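Putative lipoprotein (Parabacteroides distasonis, PDB 4FVS) is of unknown function but probably binds a lipid or a similar apolar ligand. Local coordinates at residues 198-201 and 202-206; 53-56 and 57-61. All coordinates share one frame; numbering follows the deposited sequence.

Contact 1 of 2, residues 198-201 and 202-206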
loop_
_atom_site.group_PDB
_atom_site.type_symbol
_atom_site.label_atom_id
_atom_site.label_comp_id
_atom_site.label_asym_id
_atom_site.label_seq_id
_atom_site.Cartn_x
_atom_site.Cartn_y
_atom_site.Cartn_z
ATOM N N GLN A 198 0.595 -11.302 -1.792
ATOM C CA GLN A 198 0.989 -11.620 -0.411
ATOM C C GLN A 198 1.178 -13.132 -0.258
ATOM O O GLN A 198 0.290 -13.901 -0.618
ATOM C CB GLN A 198 -0.027 -11.088 0.617
ATOM C CG GLN A 198 -0.262 -9.570 0.589
ATOM C CD GLN A 198 -1.191 -9.143 -0.512
ATOM O OE1 GLN A 198 -2.240 -9.741 -0.731
ATOM N NE2 GLN A 198 -0.838 -8.092 -1.229
ATOM N N TYR A 199 2.342 -13.539 0.277
ATOM C CA TYR A 199 2.763 -14.929 0.466
ATOM C C TYR A 199 3.059 -15.271 1.915
ATOM O O TYR A 199 3.451 -14.390 2.688
ATOM C CB TYR A 199 4.036 -15.178 -0.339
ATOM C CG TYR A 199 3.845 -15.056 -1.833
ATOM C CD1 TYR A 199 3.943 -13.820 -2.474
ATOM C CD2 TYR A 199 3.620 -16.182 -2.619
ATOM C CE1 TYR A 199 3.765 -13.703 -3.849
ATOM C CE2 TYR A 199 3.423 -16.073 -3.994
ATOM C CZ TYR A 199 3.492 -14.831 -4.603
ATOM O OH TYR A 199 3.301 -14.718 -5.954
ATOM N N ASP A 200 2.895 -16.552 2.282
ATOM C CA ASP A 200 3.197 -17.057 3.622
ATOM C C ASP A 200 4.673 -17.482 3.669
ATOM O O ASP A 200 5.362 -17.384 2.637
ATOM C CB ASP A 200 2.242 -18.211 4.023
ATOM C CG ASP A 200 2.363 -19.534 3.289
ATOM O OD1 ASP A 200 3.332 -19.703 2.509
ATOM O OD2 ASP A 200 1.534 -20.427 3.546
ATOM N N LYS A 201 5.160 -17.958 4.847
ATOM C CA LYS A 201 6.571 -18.354 5.021
ATOM C C LYS A 201 6.967 -19.504 4.065
ATOM O O LYS A 201 8.145 -19.626 3.764
ATOM C CB LYS A 201 6.883 -18.746 6.486
ATOM C CG LYS A 201 6.077 -19.927 7.044
ATOM C CD LYS A 201 6.489 -20.343 8.444
ATOM C CE LYS A 201 5.525 -21.378 8.977
ATOM N NZ LYS A 201 5.879 -21.843 10.341
ATOM N N ASN A 202 5.977 -20.299 3.564
ATOM C CA ASN A 202 6.184 -21.443 2.670
ATOM C C ASN A 202 5.998 -21.077 1.190
ATOM O O ASN A 202 5.845 -21.966 0.365
ATOM C CB ASN A 202 5.234 -22.574 3.043
ATOM C CG ASN A 202 5.460 -23.131 4.421
ATOM O OD1 ASN A 202 4.508 -23.294 5.186
ATOM N ND2 ASN A 202 6.715 -23.423 4.785
ATOM N N ASN A 203 6.036 -19.778 0.854
ATOM C CA ASN A 203 5.947 -19.228 -0.512
ATOM C C ASN A 203 4.609 -19.584 -1.208
ATOM O O ASN A 203 4.566 -19.738 -2.432
ATOM C CB ASN A 203 7.145 -19.700 -1.373
ATOM C CG ASN A 203 8.478 -19.565 -0.667
ATOM O OD1 ASN A 203 8.963 -18.452 -0.385
ATOM N ND2 ASN A 203 9.068 -20.705 -0.315
ATOM N N VAL A 204 3.529 -19.676 -0.420
ATOM C CA VAL A 204 2.176 -19.946 -0.901
ATOM C C VAL A 204 1.425 -18.612 -0.983
ATOM O O VAL A 204 1.314 -17.916 0.033
ATOM C CB VAL A 204 1.430 -20.961 0.007
ATOM C CG1 VAL A 204 -0.015 -21.141 -0.440
ATOM C CG2 VAL A 204 2.166 -22.297 0.101
ATOM N N LEU A 205 0.903 -18.265 -2.169
ATOM C CA LEU A 205 0.135 -17.043 -2.375
ATOM C C LEU A 205 -1.130 -17.094 -1.551
ATOM O O LEU A 205 -1.901 -18.043 -1.667
ATOM C CB LEU A 205 -0.194 -16.857 -3.866
ATOM C CG LEU A 205 -0.984 -15.603 -4.221
ATOM C CD1 LEU A 205 -0.072 -14.373 -4.278
ATOM C CD2 LEU A 205 -1.736 -15.795 -5.503
ATOM N N GLN A 206 -1.313 -16.106 -0.693
ATOM C CA GLN A 206 -2.454 -16.043 0.219
ATOM C C GLN A 206 -3.547 -15.131 -0.331
ATOM O O GLN A 206 -4.741 -15.401 -0.142
ATOM C CB GLN A 206 -2.017 -15.554 1.617
ATOM C CG GLN A 206 -1.036 -16.494 2.352
ATOM C CD GLN A 206 -1.586 -17.869 2.579
ATOM O OE1 GLN A 206 -1.205 -18.830 1.903
ATOM N NE2 GLN A 206 -2.521 -17.974 3.510
#

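Contact 2 of 2, residues 53-56 and 57-61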
loop_
_atom_site.group_PDB
_atom_site.type_symbol
_atom_site.label_atom_id
_atom_site.label_comp_id
_atom_site.label_asym_id
_atom_site.label_seq_id
_atom_site.Cartn_x
_atom_site.Cartn_y
_atom_site.Cartn_z
ATOM N N TYR A 53 -12.970 1.144 2.526
ATOM C CA TYR A 53 -12.814 -0.278 2.302
ATOM C C TYR A 53 -14.151 -0.915 2.650
ATOM O O TYR A 53 -14.673 -0.689 3.747
ATOM C CB TYR A 53 -11.639 -0.875 3.116
ATOM C CG TYR A 53 -10.239 -0.354 2.828
ATOM C CD1 TYR A 53 -9.989 0.487 1.747
ATOM C CD2 TYR A 53 -9.155 -0.730 3.622
ATOM C CE1 TYR A 53 -8.697 0.946 1.465
ATOM C CE2 TYR A 53 -7.864 -0.248 3.373
ATOM C CZ TYR A 53 -7.634 0.577 2.281
ATOM O OH TYR A 53 -6.345 1.028 2.028
ATOM N N THR A 54 -14.765 -1.598 1.667
ATOM C CA THR A 54 -16.062 -2.263 1.811
ATOM C C THR A 54 -15.899 -3.722 1.508
ATOM O O THR A 54 -14.977 -4.080 0.777
ATOM C CB THR A 54 -17.132 -1.640 0.898
ATOM O OG1 THR A 54 -16.685 -1.681 -0.458
ATOM C CG2 THR A 54 -17.516 -0.220 1.303
ATOM N N ASN A 55 -16.770 -4.577 2.030
ATOM C CA ASN A 55 -16.652 -5.983 1.670
ATOM C C ASN A 55 -17.541 -6.210 0.411
ATOM O O ASN A 55 -18.199 -5.262 -0.049
ATOM C CB ASN A 55 -16.955 -6.934 2.852
ATOM C CG ASN A 55 -18.198 -6.620 3.599
ATOM O OD1 ASN A 55 -19.297 -6.538 3.030
ATOM N ND2 ASN A 55 -18.039 -6.458 4.900
ATOM N N PRO A 56 -17.502 -7.399 -0.224
ATOM C CA PRO A 56 -18.236 -7.587 -1.486
ATOM C C PRO A 56 -19.726 -7.217 -1.468
ATOM O O PRO A 56 -20.232 -6.811 -2.522
ATOM C CB PRO A 56 -18.079 -9.080 -1.732
ATOM C CG PRO A 56 -16.751 -9.386 -1.155
ATOM C CD PRO A 56 -16.738 -8.618 0.113
ATOM N N SER A 57 -20.424 -7.345 -0.307
ATOM C CA SER A 57 -21.859 -6.980 -0.196
ATOM C C SER A 57 -22.044 -5.467 -0.270
ATOM O O SER A 57 -23.105 -5.026 -0.685
ATOM C CB SER A 57 -22.477 -7.506 1.101
ATOM O OG SER A 57 -21.866 -6.976 2.269
ATOM N N GLY A 58 -21.023 -4.711 0.164
ATOM C CA GLY A 58 -21.009 -3.255 0.154
ATOM C C GLY A 58 -20.914 -2.593 1.513
ATOM O O GLY A 58 -20.801 -1.372 1.571
ATOM N N THR A 59 -20.983 -3.365 2.615
ATOM C CA THR A 59 -20.898 -2.820 3.974
ATOM C C THR A 59 -19.461 -2.294 4.241
ATOM O O THR A 59 -18.498 -2.901 3.797
ATOM C CB THR A 59 -21.323 -3.865 5.010
ATOM O OG1 THR A 59 -20.628 -5.084 4.758
ATOM C CG2 THR A 59 -22.798 -4.143 5.000
ATOM N N ILE A 60 -19.334 -1.152 4.931
ATOM C CA ILE A 60 -18.059 -0.506 5.237
ATOM C C ILE A 60 -17.311 -1.303 6.312
ATOM O O ILE A 60 -17.911 -1.661 7.339
ATOM C CB ILE A 60 -18.274 0.974 5.682
ATOM C CG1 ILE A 60 -19.122 1.748 4.652
ATOM C CG2 ILE A 60 -16.920 1.671 5.923
ATOM C CD1 ILE A 60 -19.882 2.938 5.174
ATOM N N VAL A 61 -16.004 -1.565 6.091
ATOM C CA VAL A 61 -15.153 -2.288 7.044
ATOM C C VAL A 61 -14.095 -1.325 7.570
ATOM O O VAL A 61 -13.601 -1.520 8.667
ATOM C CB VAL A 61 -14.532 -3.600 6.504
ATOM C CG1 VAL A 61 -15.606 -4.475 5.887
ATOM C CG2 VAL A 61 -13.420 -3.341 5.494
HETATM O O HOH W 1 -19.946 -9.344 1.856
#

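Contact 1 of 2, residues 198-201 and 202-206
Gln198 starts the pairing through its backbone, its O accepting a nearly straight bond (170° at the hydrogen) from Gln206 N at 2.7 Å. Next comes Tyr199, a non-hydrogen-bonded partner of Leu205, whose side chain rises from the same face. Leu205 CD1 sits over one face of the ring, toward its rim, 3.9 Å from the centroid in a CH-pi contact, while Asn203 O lies at the ring edge. The ring of Tyr182 stacks with that of Tyr199, and the phenol OH bonds to Glu197. Asp200 then ties the turn together. Its N donates to Val204 O at 3.1 Å, and its O receives Asn203 N. With CG set between the backbone N and the carbonyl carbon (chi1 69°), the carboxylate folds back over the turn: OD1 accepts Val204 N at 2.9 Å, from above the carboxylate plane, and Asn202 N more weakly. Lys201 runs on as an extended chain beside Asn202, the two pointing the same way. Asn203, in a left-handed backbone conformation, has its OD1 bonded by the hydroxyl of Tyr182. A type I turn from Asp200 to Asn203 whose last residue begins a G1 beta bulge is the signature of a 3:5 beta hairpin.

Contact 2 of 2, residues 53-56 and 57-61
Tyr53 and Val61 join the two arms by a backbone bond, Val61 N to Tyr53 O at 2.8 Å and almost straight (174°). Nearer the turn, Asn55 N reaches Thr59 O at 3.0 Å, approaching nearly in line with the C=O bond, and Gly58 N closes the turn on Asn55 O from above the carbonyl plane. Between these rungs Thr54 and Ile60 form a non-hydrogen-bonded pair, and Thr54 CA makes a CA-H...O contact with Thr59 O at 3.2 Å.

Side-chain hydrogen bonding centres on Asn55. A chi1 of 48° places CG between the backbone N and the carbonyl carbon and folds the amide over the turn, where OD1 accepts two hydroxyls: Ser57 OG at 2.7 Å, close to the C=O direction, and Thr59 OG1 at 2.6 Å, almost perpendicular to it. A water donates to the same oxygen and accepts from Ser57 N, bridging side chain and backbone. Were Asn55 an alanine, the hydroxyls of Ser57 and Thr59 would probably lose their common acceptor and be free to turn, and the water would have one protein partner fewer.

Apolar contacts are fewer. Tyr53 CB meets Val61 CG2 at 3.9 Å, and Val89 of helix 86-89 touches both Tyr53 and Val61. Separately, the methyl Val61 CG1 lies beside the side-chain amide of Asn55. The Tyr53 ring leads away from 57-61, its OH bonded to Tyr33 and Ser84.

At Gly58 a side chain would be pressed against the preceding carbonyl oxygen, so the backbone shape itself calls for glycine. That glycine, ending a type I turn from Asn55 and forming a G1 beta bulge, marks a 3:5 beta hairpin.

In the fold
Contacts 1 and 2 show how one turn design recurs with different side chains. In both, a short polar residue opens the turn and folds its side-chain oxygen back over it, but in contact 1 the charged group takes backbone N-H groups, whereas in contact 2 the amide takes hydroxyls and a water. The bulge position is asparagine in one and glycine in the other. The hairpins are separate in space: their centres are 25 Å apart and their nearest atoms about 11 Å. Each centre lies 18 Å from that of the chain. Strands 15-22 and 27-41 come between strands 205-214 and 44-54 in the antiparallel order. Both are surface contacts at hairpin ends, with no established link to a binding site.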